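Local structure of leucine aminopeptidase (Parabacteroides distasonis, 3TC8) at residues K117-D127 and Y279-I290; D104-D112 and D160-T168. The protein probably acts as a zinc-dependent aminopeptidase of peptidase family M28, possibly with glutaminyl cyclotransferase activity. All coordinates share one frame; numbering follows the deposited sequence.

Contact 1: K117-D127 and Y279-I290. With EDO (1,2-ethanediol), chain D; EDO (1,2-ethanediol), chain E.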
loop_
_atom_site.group_PDB
_atom_site.type_symbol
_atom_site.label_atom_id
_atom_site.label_comp_id
_atom_site.label_asym_id
_atom_site.label_seq_id
_atom_site.Cartn_x
_atom_site.Cartn_y
_atom_site.Cartn_z
ATOM N N LYS A 117 21.553 12.747 -6.887
ATOM C CA LYS A 117 20.664 12.007 -5.997
ATOM C C LYS A 117 19.984 10.828 -6.679
ATOM O O LYS A 117 19.272 10.076 -6.001
ATOM C CB LYS A 117 19.603 12.932 -5.405
ATOM C CG LYS A 117 20.165 14.046 -4.539
ATOM C CD LYS A 117 20.920 13.553 -3.337
ATOM C CE LYS A 117 21.379 14.711 -2.433
ATOM N NZ LYS A 117 22.055 14.132 -1.243
ATOM N N HIS A 118 20.194 10.611 -7.980
ATOM C CA HIS A 118 19.425 9.594 -8.660
ATOM C C HIS A 118 19.637 8.205 -8.110
ATOM O O HIS A 118 18.711 7.380 -8.139
ATOM C CB HIS A 118 19.768 9.572 -10.145
ATOM C CG HIS A 118 19.198 10.728 -10.888
ATOM N ND1 HIS A 118 19.539 11.013 -12.194
ATOM C CD2 HIS A 118 18.316 11.687 -10.485
ATOM C CE1 HIS A 118 18.845 12.081 -12.580
ATOM N NE2 HIS A 118 18.087 12.500 -11.564
ATOM N N ARG A 119 20.836 7.935 -7.570
ATOM C CA ARG A 119 21.195 6.619 -7.120
ATOM C C ARG A 119 21.128 6.482 -5.596
ATOM O O ARG A 119 21.661 5.506 -5.049
ATOM C CB ARG A 119 22.579 6.246 -7.673
ATOM C CG ARG A 119 22.517 6.024 -9.156
ATOM C CD ARG A 119 23.890 6.024 -9.825
ATOM N NE ARG A 119 23.805 5.937 -11.295
ATOM C CZ ARG A 119 23.440 6.933 -12.103
ATOM N NH1 ARG A 119 23.217 8.153 -11.661
ATOM N NH2 ARG A 119 23.320 6.708 -13.427
ATOM N N THR A 120 20.421 7.409 -4.940
ATOM C CA THR A 120 20.286 7.425 -3.482
ATOM C C THR A 120 18.908 6.943 -3.052
ATOM O O THR A 120 17.904 7.398 -3.589
ATOM C CB THR A 120 20.479 8.843 -2.971
ATOM O OG1 THR A 120 21.779 9.299 -3.364
ATOM C CG2 THR A 120 20.398 8.930 -1.449
ATOM N N PRO A 121 18.814 6.000 -2.120
ATOM C CA PRO A 121 17.500 5.577 -1.619
ATOM C C PRO A 121 16.715 6.704 -1.028
ATOM O O PRO A 121 17.249 7.669 -0.462
ATOM C CB PRO A 121 17.843 4.561 -0.518
ATOM C CG PRO A 121 19.177 4.000 -0.963
ATOM C CD PRO A 121 19.906 5.220 -1.503
ATOM N N LEU A 122 15.406 6.623 -1.189
ATOM C CA LEU A 122 14.507 7.631 -0.616
ATOM C C LEU A 122 13.844 7.092 0.649
ATOM O O LEU A 122 13.774 5.897 0.900
ATOM C CB LEU A 122 13.548 8.138 -1.665
ATOM C CG LEU A 122 12.759 7.127 -2.528
ATOM C CD1 LEU A 122 11.607 6.461 -1.728
ATOM C CD2 LEU A 122 12.247 7.773 -3.794
ATOM N N ASP A 123 13.350 8.019 1.465
ATOM C CA ASP A 123 12.721 7.655 2.733
ATOM C C ASP A 123 11.434 6.897 2.500
ATOM O O ASP A 123 11.017 6.108 3.337
ATOM C CB ASP A 123 12.437 8.881 3.568
ATOM C CG ASP A 123 13.639 9.368 4.364
ATOM O OD1 ASP A 123 14.632 8.630 4.533
ATOM O OD2 ASP A 123 13.521 10.525 4.892
ATOM N N GLY A 124 10.756 7.166 1.407
ATOM C CA GLY A 124 9.537 6.497 1.083
ATOM C C GLY A 124 8.461 6.694 2.126
ATOM O O GLY A 124 7.683 5.785 2.437
ATOM N N ALA A 125 8.357 7.916 2.651
ATOM C CA ALA A 125 7.355 8.206 3.666
ATOM C C ALA A 125 5.952 8.063 3.061
ATOM O O ALA A 125 5.092 7.426 3.687
ATOM C CB ALA A 125 7.542 9.628 4.186
ATOM N N ASP A 126 5.696 8.697 1.911
ATOM C CA ASP A 126 4.404 8.563 1.274
ATOM C C ASP A 126 4.353 7.290 0.439
ATOM O O ASP A 126 3.362 6.547 0.479
ATOM C CB ASP A 126 4.067 9.796 0.464
ATOM C CG ASP A 126 2.600 9.971 0.158
ATOM O OD1 ASP A 126 1.759 9.357 0.844
ATOM O OD2 ASP A 126 2.310 10.751 -0.778
ATOM N N ASP A 127 5.386 7.029 -0.367
ATOM C CA ASP A 127 5.475 5.863 -1.232
ATOM C C ASP A 127 6.037 4.703 -0.432
ATOM O O ASP A 127 7.232 4.425 -0.427
ATOM C CB ASP A 127 6.305 6.220 -2.408
ATOM C CG ASP A 127 6.235 5.273 -3.561
ATOM O OD1 ASP A 127 5.687 4.170 -3.442
ATOM O OD2 ASP A 127 6.814 5.669 -4.612
ATOM N N TYR A 279 6.903 15.089 -5.479
ATOM C CA TYR A 279 8.027 14.498 -4.800
ATOM C C TYR A 279 8.204 13.014 -5.068
ATOM O O TYR A 279 9.130 12.402 -4.511
ATOM C CB TYR A 279 7.907 14.792 -3.288
ATOM C CG TYR A 279 6.568 14.381 -2.716
ATOM C CD1 TYR A 279 6.300 13.057 -2.399
ATOM C CD2 TYR A 279 5.593 15.329 -2.472
ATOM C CE1 TYR A 279 5.065 12.676 -1.873
ATOM C CE2 TYR A 279 4.352 14.955 -1.989
ATOM C CZ TYR A 279 4.092 13.641 -1.690
ATOM O OH TYR A 279 2.849 13.349 -1.163
ATOM N N TRP A 280 7.363 12.418 -5.888
ATOM C CA TRP A 280 7.439 10.994 -6.190
ATOM C C TRP A 280 8.811 10.610 -6.783
ATOM O O TRP A 280 9.291 11.246 -7.723
ATOM C CB TRP A 280 6.347 10.631 -7.185
ATOM C CG TRP A 280 6.390 9.253 -7.722
ATOM C CD1 TRP A 280 6.062 8.103 -7.078
ATOM C CD2 TRP A 280 6.761 8.863 -9.037
ATOM N NE1 TRP A 280 6.152 7.048 -7.902
ATOM C CE2 TRP A 280 6.611 7.478 -9.116
ATOM C CE3 TRP A 280 7.213 9.557 -10.171
ATOM C CZ2 TRP A 280 6.861 6.757 -10.309
ATOM C CZ3 TRP A 280 7.459 8.857 -11.331
ATOM C CH2 TRP A 280 7.270 7.496 -11.389
ATOM N N HIS A 281 9.432 9.617 -6.173
ATOM C CA HIS A 281 10.725 9.112 -6.648
ATOM C C HIS A 281 11.824 10.197 -6.635
ATOM O O HIS A 281 12.739 10.216 -7.465
ATOM C CB HIS A 281 10.592 8.355 -7.983
ATOM C CG HIS A 281 9.932 7.030 -7.790
ATOM N ND1 HIS A 281 9.839 6.077 -8.776
ATOM C CD2 HIS A 281 9.343 6.492 -6.685
ATOM C CE1 HIS A 281 9.201 5.018 -8.290
ATOM N NE2 HIS A 281 8.907 5.236 -7.019
ATOM N N THR A 282 11.699 11.072 -5.656
ATOM C CA THR A 282 12.717 12.061 -5.335
ATOM C C THR A 282 13.081 11.979 -3.866
ATOM O O THR A 282 12.379 11.356 -3.051
ATOM C CB THR A 282 12.226 13.518 -5.582
ATOM O OG1 THR A 282 11.402 13.970 -4.483
ATOM C CG2 THR A 282 11.512 13.718 -6.908
ATOM N N GLN A 283 14.169 12.661 -3.495
ATOM C CA GLN A 283 14.562 12.768 -2.110
ATOM C C GLN A 283 13.547 13.436 -1.213
ATOM O O GLN A 283 13.579 13.200 0.012
ATOM C CB GLN A 283 15.898 13.502 -2.003
ATOM C CG GLN A 283 17.087 12.634 -2.443
ATOM C CD GLN A 283 17.419 11.583 -1.436
ATOM O OE1 GLN A 283 17.988 11.915 -0.387
ATOM N NE2 GLN A 283 17.069 10.327 -1.713
ATOM N N LYS A 284 12.625 14.186 -1.794
ATOM C CA LYS A 284 11.598 14.854 -1.007
ATOM C C LYS A 284 10.393 13.995 -0.652
ATOM O O LYS A 284 9.479 14.496 -0.008
ATOM C CB LYS A 284 11.147 16.113 -1.728
ATOM C CG LYS A 284 12.156 17.221 -1.630
ATOM C CD LYS A 284 11.649 18.516 -2.195
ATOM C CE LYS A 284 12.620 19.679 -2.043
ATOM N NZ LYS A 284 12.196 20.832 -2.923
ATOM N N ASP A 285 10.429 12.689 -0.934
ATOM C CA ASP A 285 9.417 11.777 -0.389
ATOM C C ASP A 285 9.803 11.399 1.058
ATOM O O ASP A 285 10.219 10.271 1.370
ATOM C CB ASP A 285 9.211 10.548 -1.262
ATOM C CG ASP A 285 8.058 9.690 -0.764
ATOM O OD1 ASP A 285 7.346 10.134 0.163
ATOM O OD2 ASP A 285 7.920 8.554 -1.233
ATOM N N ASN A 286 9.566 12.381 1.911
ATOM C CA ASN A 286 9.977 12.334 3.290
ATOM C C ASN A 286 8.794 12.749 4.202
ATOM O O ASN A 286 7.671 12.964 3.740
ATOM C CB ASN A 286 11.260 13.171 3.513
ATOM C CG ASN A 286 11.059 14.602 3.250
ATOM O OD1 ASN A 286 9.960 15.123 3.348
ATOM N ND2 ASN A 286 12.130 15.290 2.873
HETATM N N MSE A 287 9.038 12.851 5.488
HETATM C CA MSE A 287 7.950 13.060 6.422
HETATM C C MSE A 287 7.268 14.403 6.259
HETATM O O MSE A 287 6.122 14.557 6.694
HETATM C CB MSE A 287 8.404 12.897 7.868
HETATM C CG MSE A 287 8.699 11.463 8.330
HETATM SE SE MSE A 287 7.159 10.305 8.189
HETATM C CE MSE A 287 5.901 11.253 9.271
ATOM N N GLU A 288 7.907 15.378 5.618
ATOM C CA GLU A 288 7.321 16.700 5.566
ATOM C C GLU A 288 5.996 16.762 4.805
ATOM O O GLU A 288 5.171 17.610 5.144
ATOM C CB GLU A 288 8.309 17.725 5.015
ATOM C CG GLU A 288 9.650 17.748 5.743
ATOM C CD GLU A 288 10.629 18.751 5.202
ATOM O OE1 GLU A 288 11.823 18.404 5.144
ATOM O OE2 GLU A 288 10.195 19.869 4.856
ATOM N N ASN A 289 5.756 15.835 3.880
ATOM C CA ASN A 289 4.505 15.877 3.140
ATOM C C ASN A 289 3.352 15.172 3.835
ATOM O O ASN A 289 2.226 15.264 3.372
ATOM C CB ASN A 289 4.674 15.241 1.777
ATOM C CG ASN A 289 5.808 15.825 0.998
ATOM O OD1 ASN A 289 6.780 15.083 0.625
ATOM N ND2 ASN A 289 5.748 17.094 0.731
ATOM N N ILE A 290 3.636 14.373 4.860
ATOM C CA ILE A 290 2.635 13.511 5.439
ATOM C C ILE A 290 1.674 14.337 6.266
ATOM O O ILE A 290 2.089 15.206 7.030
ATOM C CB ILE A 290 3.297 12.380 6.237
ATOM C CG1 ILE A 290 4.293 11.598 5.330
ATOM C CG2 ILE A 290 2.255 11.425 6.851
ATOM C CD1 ILE A 290 3.678 10.919 4.110
HETATM C C1 EDO D . 3.240 4.155 -7.669
HETATM O O1 EDO D . 3.611 2.785 -7.804
HETATM C C2 EDO D . 4.206 4.883 -6.748
HETATM O O2 EDO D . 5.602 4.474 -6.919
HETATM C C1 EDO E . 22.704 10.196 -15.599
HETATM O O1 EDO E . 23.226 8.867 -15.432
HETATM C C2 EDO E . 22.433 10.853 -14.250
HETATM O O2 EDO E . 21.782 9.928 -13.376
HETATM O O HOH W 1 19.010 14.408 -0.074
HETATM O O HOH W 2 14.268 10.712 1.162
HETATM O O HOH W 3 11.596 11.835 6.523
HETATM O O HOH W 4 8.222 8.181 -4.041
#
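Asp-285 grips the start of helix 125-144 with its whole carboxylate. Asp-285 OD1 accepts Asp-126 N at 2.8 Å. Asp-285 OD2 accepts Asp-127 N at 3.1 Å. Each oxygen uses its syn lone pair, while the main-chain O of Asp-285 takes Ala-125 N. With CG anti to the backbone N (chi1 -174°), the carboxylate is turned toward these first-turn amides, both oxygens meeting them from a loop distant in sequence. Water 4 ties Asp-285 OD2 to Asp-127 OD2 and to the N of His-281. Replaced by an alanine, Asp-285 would probably leave the amides of Asp-126 and Asp-127 without acceptors and this water with one partner fewer, loosening the hold on zinc ligand Asp-127. Asp-127 and His-281 bind the zinc ion together with Asp-160; the carboxylate and imidazole planes are 2° apart, and His-102 holds Asp-127 OD1. Next door, Tyr-279 OH donates to Asp-126 OD2 at 2.7 Å from above the carboxylate plane, while Gly-203 N serves OD1. At the outer end the amide of Gln-283 reaches across: NE2 donates to Pro-121 O at 2.9 Å and also bonds Ser-109 OG, and OE1 takes water 1. Ala-125 CB packs on Met-287 SE and Ile-290 CG1. Helix 24-36 closes over this apolar edge, where the loop before helix 292-308 meets the start of helix 125-144.

Contact 2: D104-D112 and D160-T168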
loop_
_atom_site.group_PDB
_atom_site.type_symbol
_atom_site.label_atom_id
_atom_site.label_comp_id
_atom_site.label_asym_id
_atom_site.label_seq_id
_atom_site.Cartn_x
_atom_site.Cartn_y
_atom_site.Cartn_z
ATOM N N ASP A 104 8.383 -1.727 1.159
ATOM C CA ASP A 104 9.735 -1.378 0.772
ATOM C C ASP A 104 9.849 0.074 0.358
ATOM O O ASP A 104 8.859 0.725 -0.027
ATOM C CB ASP A 104 10.219 -2.280 -0.363
ATOM C CG ASP A 104 9.393 -2.144 -1.635
ATOM O OD1 ASP A 104 8.152 -2.236 -1.555
ATOM O OD2 ASP A 104 10.022 -1.966 -2.714
ATOM N N SER A 105 11.092 0.549 0.392
ATOM C CA SER A 105 11.451 1.863 -0.138
ATOM C C SER A 105 12.333 1.696 -1.362
ATOM O O SER A 105 13.223 0.855 -1.417
ATOM C CB SER A 105 12.304 2.628 0.928
ATOM O OG SER A 105 11.656 2.724 2.165
ATOM N N ARG A 106 12.126 2.558 -2.344
ATOM C CA ARG A 106 12.916 2.528 -3.563
ATOM C C ARG A 106 14.389 2.825 -3.262
ATOM O O ARG A 106 14.690 3.797 -2.580
ATOM C CB ARG A 106 12.335 3.532 -4.553
ATOM C CG ARG A 106 13.013 3.555 -5.929
ATOM C CD ARG A 106 12.024 3.901 -7.007
ATOM N NE ARG A 106 12.600 4.007 -8.349
ATOM C CZ ARG A 106 12.840 2.958 -9.114
ATOM N NH1 ARG A 106 12.723 1.736 -8.662
ATOM N NH2 ARG A 106 13.327 3.109 -10.344
ATOM N N PRO A 107 15.297 2.114 -3.917
ATOM C CA PRO A 107 16.740 2.353 -3.707
ATOM C C PRO A 107 17.326 3.529 -4.491
ATOM O O PRO A 107 18.509 3.795 -4.378
ATOM C CB PRO A 107 17.372 1.047 -4.133
ATOM C CG PRO A 107 16.443 0.507 -5.173
ATOM C CD PRO A 107 15.088 0.820 -4.606
ATOM N N TYR A 108 16.485 4.156 -5.275
ATOM C CA TYR A 108 16.843 5.228 -6.176
ATOM C C TYR A 108 15.914 6.415 -5.973
ATOM O O TYR A 108 14.804 6.271 -5.469
ATOM C CB TYR A 108 16.729 4.796 -7.649
ATOM C CG TYR A 108 17.308 3.456 -7.978
ATOM C CD1 TYR A 108 18.629 3.141 -7.704
ATOM C CD2 TYR A 108 16.514 2.459 -8.512
ATOM C CE1 TYR A 108 19.139 1.898 -8.011
ATOM C CE2 TYR A 108 17.007 1.177 -8.805
ATOM C CZ TYR A 108 18.318 0.919 -8.529
ATOM O OH TYR A 108 18.813 -0.322 -8.854
ATOM N N SER A 109 16.385 7.579 -6.345
ATOM C CA SER A 109 15.575 8.803 -6.436
ATOM C C SER A 109 15.640 9.301 -7.876
ATOM O O SER A 109 16.153 10.368 -8.166
ATOM C CB SER A 109 16.047 9.843 -5.441
ATOM O OG SER A 109 16.038 9.318 -4.130
ATOM N N ASP A 110 15.128 8.456 -8.790
ATOM C CA ASP A 110 15.436 8.601 -10.206
ATOM C C ASP A 110 14.660 9.681 -10.927
ATOM O O ASP A 110 14.979 9.954 -12.062
ATOM C CB ASP A 110 15.362 7.252 -10.932
ATOM C CG ASP A 110 14.071 6.447 -10.695
ATOM O OD1 ASP A 110 13.537 6.417 -9.565
ATOM O OD2 ASP A 110 13.638 5.772 -11.683
ATOM N N HIS A 111 13.745 10.331 -10.218
ATOM C CA HIS A 111 13.086 11.519 -10.700
ATOM C C HIS A 111 13.559 12.792 -9.998
ATOM O O HIS A 111 13.046 13.892 -10.226
ATOM C CB HIS A 111 11.581 11.397 -10.633
ATOM C CG HIS A 111 11.044 10.463 -11.655
ATOM N ND1 HIS A 111 10.552 10.905 -12.855
ATOM C CD2 HIS A 111 10.977 9.114 -11.697
ATOM C CE1 HIS A 111 10.222 9.860 -13.597
ATOM N NE2 HIS A 111 10.419 8.758 -12.902
ATOM N N ASP A 112 14.576 12.691 -9.156
ATOM C CA ASP A 112 15.109 13.845 -8.460
ATOM C C ASP A 112 15.663 14.827 -9.476
ATOM O O ASP A 112 16.318 14.435 -10.426
ATOM C CB ASP A 112 16.200 13.477 -7.437
ATOM C CG ASP A 112 16.343 14.511 -6.375
ATOM O OD1 ASP A 112 17.065 15.509 -6.602
ATOM O OD2 ASP A 112 15.687 14.335 -5.327
ATOM N N ASP A 160 8.982 -1.526 -5.348
ATOM C CA ASP A 160 9.488 -0.250 -5.886
ATOM C C ASP A 160 10.982 -0.343 -6.268
ATOM O O ASP A 160 11.690 0.660 -6.190
ATOM C CB ASP A 160 9.237 0.889 -4.905
ATOM C CG ASP A 160 8.805 2.156 -5.576
ATOM O OD1 ASP A 160 8.544 2.174 -6.786
ATOM O OD2 ASP A 160 8.685 3.153 -4.905
ATOM N N TYR A 161 11.377 -1.502 -6.769
ATOM C CA TYR A 161 12.749 -1.802 -7.212
ATOM C C TYR A 161 12.769 -2.011 -8.736
ATOM O O TYR A 161 13.661 -2.666 -9.265
ATOM C CB TYR A 161 13.295 -3.029 -6.445
ATOM C CG TYR A 161 14.773 -3.028 -6.093
ATOM C CD1 TYR A 161 15.788 -3.108 -7.067
ATOM C CD2 TYR A 161 15.178 -3.035 -4.765
ATOM C CE1 TYR A 161 17.104 -3.175 -6.681
ATOM C CE2 TYR A 161 16.503 -3.144 -4.386
ATOM C CZ TYR A 161 17.459 -3.213 -5.376
ATOM O OH TYR A 161 18.787 -3.324 -4.986
ATOM N N GLY A 162 11.830 -1.420 -9.451
ATOM C CA GLY A 162 11.773 -1.541 -10.896
ATOM C C GLY A 162 12.813 -0.695 -11.588
ATOM O O GLY A 162 13.479 0.160 -10.990
ATOM N N THR A 163 12.969 -0.948 -12.879
ATOM C CA THR A 163 13.990 -0.304 -13.705
ATOM C C THR A 163 13.960 1.203 -13.502
ATOM O O THR A 163 12.912 1.836 -13.710
ATOM C CB THR A 163 13.743 -0.600 -15.190
ATOM O OG1 THR A 163 13.674 -2.021 -15.361
ATOM C CG2 THR A 163 14.851 0.004 -16.057
ATOM N N PRO A 164 15.112 1.828 -13.190
ATOM C CA PRO A 164 15.114 3.282 -13.020
ATOM C C PRO A 164 15.279 4.031 -14.341
ATOM O O PRO A 164 15.713 3.477 -15.364
ATOM C CB PRO A 164 16.304 3.511 -12.100
ATOM C CG PRO A 164 17.217 2.405 -12.415
ATOM C CD PRO A 164 16.367 1.222 -12.732
ATOM N N GLU A 165 15.004 5.316 -14.283
ATOM C CA GLU A 165 15.045 6.164 -15.459
ATOM C C GLU A 165 16.392 6.167 -16.146
ATOM O O GLU A 165 16.454 6.331 -17.350
ATOM C CB GLU A 165 14.675 7.595 -15.095
ATOM C CG GLU A 165 13.243 7.756 -14.612
ATOM C CD GLU A 165 12.221 7.434 -15.695
ATOM O OE1 GLU A 165 12.090 8.252 -16.587
ATOM O OE2 GLU A 165 11.584 6.356 -15.643
ATOM N N PHE A 166 17.475 5.958 -15.385
ATOM C CA PHE A 166 18.826 6.027 -15.944
ATOM C C PHE A 166 19.305 4.711 -16.515
ATOM O O PHE A 166 20.442 4.654 -17.010
ATOM C CB PHE A 166 19.799 6.584 -14.863
ATOM C CG PHE A 166 19.805 5.812 -13.569
ATOM C CD1 PHE A 166 20.501 4.641 -13.428
ATOM C CD2 PHE A 166 19.138 6.293 -12.462
ATOM C CE1 PHE A 166 20.518 3.948 -12.240
ATOM C CE2 PHE A 166 19.142 5.609 -11.251
ATOM C CZ PHE A 166 19.832 4.427 -11.125
ATOM N N VAL A 167 18.487 3.664 -16.496
ATOM C CA VAL A 167 18.821 2.393 -17.129
ATOM C C VAL A 167 18.028 2.252 -18.411
ATOM O O VAL A 167 16.816 2.362 -18.425
ATOM C CB VAL A 167 18.512 1.215 -16.162
ATOM C CG1 VAL A 167 18.500 -0.152 -16.851
ATOM C CG2 VAL A 167 19.517 1.205 -14.988
ATOM N N THR A 168 18.731 2.004 -19.517
ATOM C CA THR A 168 18.112 1.899 -20.837
ATOM C C THR A 168 17.562 0.519 -21.170
ATOM O O THR A 168 16.596 0.436 -21.922
ATOM C CB THR A 168 19.091 2.368 -21.926
ATOM O OG1 THR A 168 20.242 1.531 -21.881
ATOM C CG2 THR A 168 19.475 3.830 -21.775
HETATM O O HOH W 5 9.349 3.601 -2.302
HETATM O O HOH W 6 9.754 6.002 -13.680
#
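This is a loop-to-loop clasp, polar at its centre and aromatic along one flank, between the segments that follow strands 96-102 and 150-156, neighbours in the central sheet. Arg-106 carries it. A chi1 of -176° sends its CG away from its own N; the aliphatic part passes Asp-160 O, crossing the Asp-160 side chain at about a right angle, and brings the guanidinium edge to the facing backbone: NH1 donates to Asp-160 O at 2.9 Å, and NH1 and NH2 together hold Gly-162 O end-on. Side-on, NE and NH2 grip Asp-110 in a salt bridge, leaving the anti lone pair of Asp-110 OD2 for Glu-165 N at 3.0 Å. Such loops at the C-terminal ends of parallel strands bear the metal site in M28 peptidases, and here Asp-160 is a zinc ligand. Asp-104 OD2 accepts Asp-160 N through its syn lone pair, while OD1 pairs with His-102, which also bonds the zinc ligand Asp-127. Water 5 joins Arg-106 N to Asp-160 OD2. On the flank, Pro-107 CG sits over the face of Tyr-161, 3.7 Å from the ring centroid, and Phe-166 points its edge at the face of Tyr-108 in a T-shaped pair, planes at 84°. Tyr-108 CD2 lies above the centre of the Arg-106 guanidinium, and Tyr-108 OH bonds Tyr-75.

In the fold
Leaving strand 96-102, the chain first supplies 104-112, then 117-127, which runs into helix 125-144. After strand 150-156 comes 160-168, closing contact 2 over 48 residues; only after helix 250-258 and strand 262-266 does 279-290 return to close contact 1, over 152. The segments alternate, so the two closures cross rather than nest. Ser-109 joins them, its OG probably bonding Thr-120 O. Contact 1 supplies two zinc ligands and contact 2 the third, so that the metal site is assembled from loops far apart in sequence, tying the ends of strands 96-102 and 150-156 to helix 125-144 and the loop before helix 292-308.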